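Local coordinates for extracellular solute-binding protein, family 3 (Methylophaga aminisulfidivorans MP, PDB 5SV6) that is of unknown function but has a periplasmic binding protein-like architecture and is probably connected with the methanol dehydrogenase system, at residues A[59-64]-A[84-89]. Numbering follows the deposited sequence.
Sequences SNKQQE and FVWSDK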
ATOM      1  N   SER A  59       1.123  -7.229  -6.990  1.00  7.85           N
ATOM      2  CA  SER A  59       1.343  -7.630  -8.371  1.00  8.85           C
ATOM      3  C   SER A  59       2.603  -8.472  -8.521  1.00 10.07           C
ATOM      4  O   SER A  59       3.594  -8.221  -7.851  1.00 10.05           O
ATOM      5  CB  SER A  59       1.491  -6.375  -9.254  1.00  9.42           C
ATOM      6  OG  SER A  59       1.806  -6.713 -10.600  1.00  8.77           O
ATOM      7  N   ASN A  60       2.558  -9.467  -9.402  1.00  9.59           N
ATOM      8  CA  ASN A  60       3.790 -10.065  -9.928  1.00 12.28           C
ATOM      9  C   ASN A  60       3.587 -10.590 -11.357  1.00 11.89           C
ATOM     10  O   ASN A  60       2.456 -10.663 -11.834  1.00 11.99           O
ATOM     11  CB  ASN A  60       4.399 -11.125  -8.972  1.00 12.70           C
ATOM     12  CG  ASN A  60       3.603 -12.443  -8.915  1.00 16.98           C
ATOM     13  OD1 ASN A  60       2.718 -12.700  -9.726  1.00 14.98           O
ATOM     14  ND2 ASN A  60       3.935 -13.283  -7.929  1.00 14.64           N
ATOM     15  N   LYS A  61       4.670 -10.973 -12.026  1.00 14.40           N
ATOM     16  CA  LYS A  61       4.567 -11.413 -13.413  1.00 14.14           C
ATOM     17  C   LYS A  61       3.663 -12.643 -13.552  1.00 17.90           C
ATOM     18  O   LYS A  61       3.095 -12.882 -14.619  1.00 19.69           O
ATOM     19  CB  LYS A  61       5.949 -11.662 -14.032  1.00 19.75           C
ATOM     20  CG  LYS A  61       5.916 -11.807 -15.559  1.00 20.24           C
ATOM     21  CD  LYS A  61       7.286 -11.616 -16.175  1.00 23.80           C
ATOM     22  CE  LYS A  61       7.233 -11.731 -17.693  1.00 26.06           C
ATOM     23  NZ  LYS A  61       8.495 -11.246 -18.314  1.00 29.42           N
ATOM     24  N   GLN A  62       3.502 -13.399 -12.466  1.00 13.79           N
ATOM     25  CA  GLN A  62       2.622 -14.576 -12.489  1.00 16.21           C
ATOM     26  C   GLN A  62       1.156 -14.231 -12.239  1.00 16.59           C
ATOM     27  O   GLN A  62       0.297 -15.117 -12.166  1.00 18.12           O
ATOM     28  CB  GLN A  62       3.111 -15.644 -11.509  1.00 19.00           C
ATOM     29  CG  GLN A  62       4.395 -16.320 -11.950  1.00 18.75           C
ATOM     30  CD  GLN A  62       5.597 -15.402 -11.866  1.00 21.28           C
ATOM     31  OE1 GLN A  62       5.900 -14.842 -10.805  1.00 24.15           O
ATOM     32  NE2 GLN A  62       6.278 -15.222 -12.987  1.00 20.83           N
ATOM     33  N   GLN A  63       0.880 -12.933 -12.117  1.00 13.28           N
ATOM     34  CA  GLN A  63      -0.479 -12.415 -11.960  1.00 13.90           C
ATOM     35  C   GLN A  63      -1.132 -12.890 -10.668  1.00 14.14           C
ATOM     36  O   GLN A  63      -2.349 -13.056 -10.596  1.00 13.00           O
ATOM     37  CB  GLN A  63      -1.341 -12.745 -13.188  1.00 16.50           C
ATOM     38  CG  GLN A  63      -0.749 -12.206 -14.493  1.00 15.67           C
ATOM     39  CD  GLN A  63      -1.632 -12.474 -15.709  1.00 21.18           C
ATOM     40  OE1 GLN A  63      -2.859 -12.586 -15.600  1.00 19.67           O
ATOM     41  NE2 GLN A  63      -1.006 -12.579 -16.872  1.00 20.36           N
ATOM     42  N   GLU A  64      -0.310 -13.079  -9.640  1.00 13.83           N
ATOM     43  CA  GLU A  64      -0.788 -13.591  -8.355  1.00 14.07           C
ATOM     44  C   GLU A  64      -1.175 -12.495  -7.346  1.00 14.42           C
ATOM     45  O   GLU A  64      -1.721 -12.788  -6.274  1.00 15.75           O
ATOM     46  CB  GLU A  64       0.259 -14.524  -7.753  1.00 15.35           C
ATOM     47  CG  GLU A  64       0.502 -15.761  -8.602  1.00 14.53           C
ATOM     48  CD  GLU A  64       1.692 -16.563  -8.135  1.00 19.02           C
ATOM     49  OE1 GLU A  64       2.641 -15.969  -7.578  1.00 18.00           O
ATOM     50  OE2 GLU A  64       1.673 -17.797  -8.328  1.00 20.24           O
ATOM     51  N   PHE A  84      -0.871  -6.873 -19.925  1.00 14.39           N
ATOM     52  CA  PHE A  84       0.050  -6.308 -18.952  1.00 14.31           C
ATOM     53  C   PHE A  84       1.327  -5.810 -19.602  1.00 14.88           C
ATOM     54  O   PHE A  84       1.871  -6.454 -20.494  1.00 12.77           O
ATOM     55  CB  PHE A  84       0.425  -7.341 -17.899  1.00 12.80           C
ATOM     56  CG  PHE A  84      -0.649  -7.606 -16.901  1.00 14.64           C
ATOM     57  CD1 PHE A  84      -0.975  -6.653 -15.941  1.00 14.26           C
ATOM     58  CD2 PHE A  84      -1.312  -8.819 -16.886  1.00 14.95           C
ATOM     59  CE1 PHE A  84      -1.955  -6.905 -15.012  1.00 11.37           C
ATOM     60  CE2 PHE A  84      -2.288  -9.080 -15.947  1.00 14.89           C
ATOM     61  CZ  PHE A  84      -2.619  -8.112 -15.012  1.00 13.02           C
ATOM     62  N   VAL A  85       1.807  -4.664 -19.130  1.00 12.26           N
ATOM     63  CA  VAL A  85       3.121  -4.169 -19.492  1.00 13.02           C
ATOM     64  C   VAL A  85       3.934  -4.177 -18.218  1.00 13.19           C
ATOM     65  O   VAL A  85       3.677  -3.397 -17.306  1.00 11.39           O
ATOM     66  CB  VAL A  85       3.054  -2.741 -20.064  1.00 15.48           C
ATOM     67  CG1 VAL A  85       4.445  -2.174 -20.257  1.00 16.53           C
ATOM     68  CG2 VAL A  85       2.275  -2.734 -21.366  1.00 17.09           C
ATOM     69  N   TRP A  86       4.897  -5.086 -18.150  1.00 14.04           N
ATOM     70  CA  TRP A  86       5.612  -5.367 -16.907  1.00 14.67           C
ATOM     71  C   TRP A  86       6.816  -4.466 -16.716  1.00 17.10           C
ATOM     72  O   TRP A  86       7.566  -4.208 -17.661  1.00 18.83           O
ATOM     73  CB  TRP A  86       6.037  -6.852 -16.852  1.00 15.07           C
ATOM     74  CG  TRP A  86       4.873  -7.805 -16.967  1.00 12.48           C
ATOM     75  CD1 TRP A  86       4.507  -8.538 -18.064  1.00 15.48           C
ATOM     76  CD2 TRP A  86       3.923  -8.120 -15.941  1.00 14.11           C
ATOM     77  NE1 TRP A  86       3.388  -9.289 -17.781  1.00 17.75           N
ATOM     78  CE2 TRP A  86       3.009  -9.048 -16.484  1.00 13.92           C
ATOM     79  CE3 TRP A  86       3.757  -7.704 -14.614  1.00 11.97           C
ATOM     80  CZ2 TRP A  86       1.939  -9.562 -15.748  1.00 15.22           C
ATOM     81  CZ3 TRP A  86       2.698  -8.211 -13.885  1.00 11.77           C
ATOM     82  CH2 TRP A  86       1.799  -9.134 -14.452  1.00 12.83           C
ATOM     83  N   SER A  87       6.984  -3.980 -15.489  1.00 15.45           N
ATOM     84  CA  SER A  87       8.152  -3.207 -15.108  1.00 18.66           C
ATOM     85  C   SER A  87       9.000  -3.982 -14.114  1.00 20.97           C
ATOM     86  O   SER A  87       8.478  -4.673 -13.236  1.00 16.72           O
ATOM     87  CB  SER A  87       7.748  -1.867 -14.492  1.00 20.41           C
ATOM     88  OG  SER A  87       8.845  -1.285 -13.799  1.00 20.08           O
ATOM     89  N   ASP A  88      10.317  -3.854 -14.247  1.00 24.95           N
ATOM     90  CA  ASP A  88      11.240  -4.528 -13.352  1.00 20.30           C
ATOM     91  C   ASP A  88      11.548  -3.658 -12.154  1.00 21.28           C
ATOM     92  O   ASP A  88      12.235  -4.080 -11.229  1.00 23.40           O
ATOM     93  CB  ASP A  88      12.528  -4.870 -14.096  1.00 24.79           C
ATOM     94  CG  ASP A  88      12.272  -5.706 -15.316  1.00 24.44           C
ATOM     95  OD1 ASP A  88      11.851  -6.869 -15.146  1.00 27.91           O
ATOM     96  OD2 ASP A  88      12.478  -5.202 -16.442  1.00 26.16           O
ATOM     97  N   LYS A  89      11.052  -2.429 -12.189  1.00 19.37           N
ATOM     98  CA  LYS A  89      11.227  -1.506 -11.081  1.00 20.26           C
ATOM     99  C   LYS A  89      10.074  -1.653 -10.084  1.00 18.35           C
ATOM    100  O   LYS A  89       9.063  -2.299 -10.375  1.00 20.55           O
ATOM    101  CB  LYS A  89      11.305  -0.064 -11.588  1.00 21.22           C
ATOM    102  CG  LYS A  89      12.409   0.207 -12.616  1.00 26.16           C
ATOM    103  CD  LYS A  89      13.747   0.489 -11.953  1.00 27.38           C
ATOM    104  CE  LYS A  89      13.781   1.856 -11.288  1.00 28.08           C
ATOM    105  NZ  LYS A  89      14.207   2.954 -12.217  1.00 35.20           N
TER
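A type I beta turn, Asn60 to Gln63, that begins on the last residue of the short strand 59-60 sits against the indole of Trp86 on strand 82-87, an outer strand of one lobe of the periplasmic binding protein-like fold. Lys61 CA lies over one indole face, 3.7 Å from the centroid of the six-membered ring and 12° off its normal, a CH-pi contact; the opposite face takes CB of Phe84. Asn60 O comes closest, 3.1 Å from Trp86 CH2. At the rim, in the indole plane, Ser59 OG is 3.7 Å from Trp86 CZ3, while hydrogen-bonded to Ala52 O and Asn68 ND2. With CG anti to its carbonyl carbon (chi1 -57°), Gln63 sends an extended chain past the indole edge, and its CD reaches 3.5 Å from Phe84 CE2, the amide inclined 58° to the phenyl ring. A backbone hydrogen bond from Gln63 N to Asn60 O (2.8 Å) closes the turn; Asn60 OD1 accepts from Glu64 N, and ND2 donates almost straight to Glu64 OE1. Replacing Trp86 with an alanine would probably leave Lys61 CA without its CH-pi partner and open a gap between turn and Phe84. Across the contact, CH-pi and van der Waals packing dominate, with one carbonyl oxygen perhaps drawn to the ring's C-H groups.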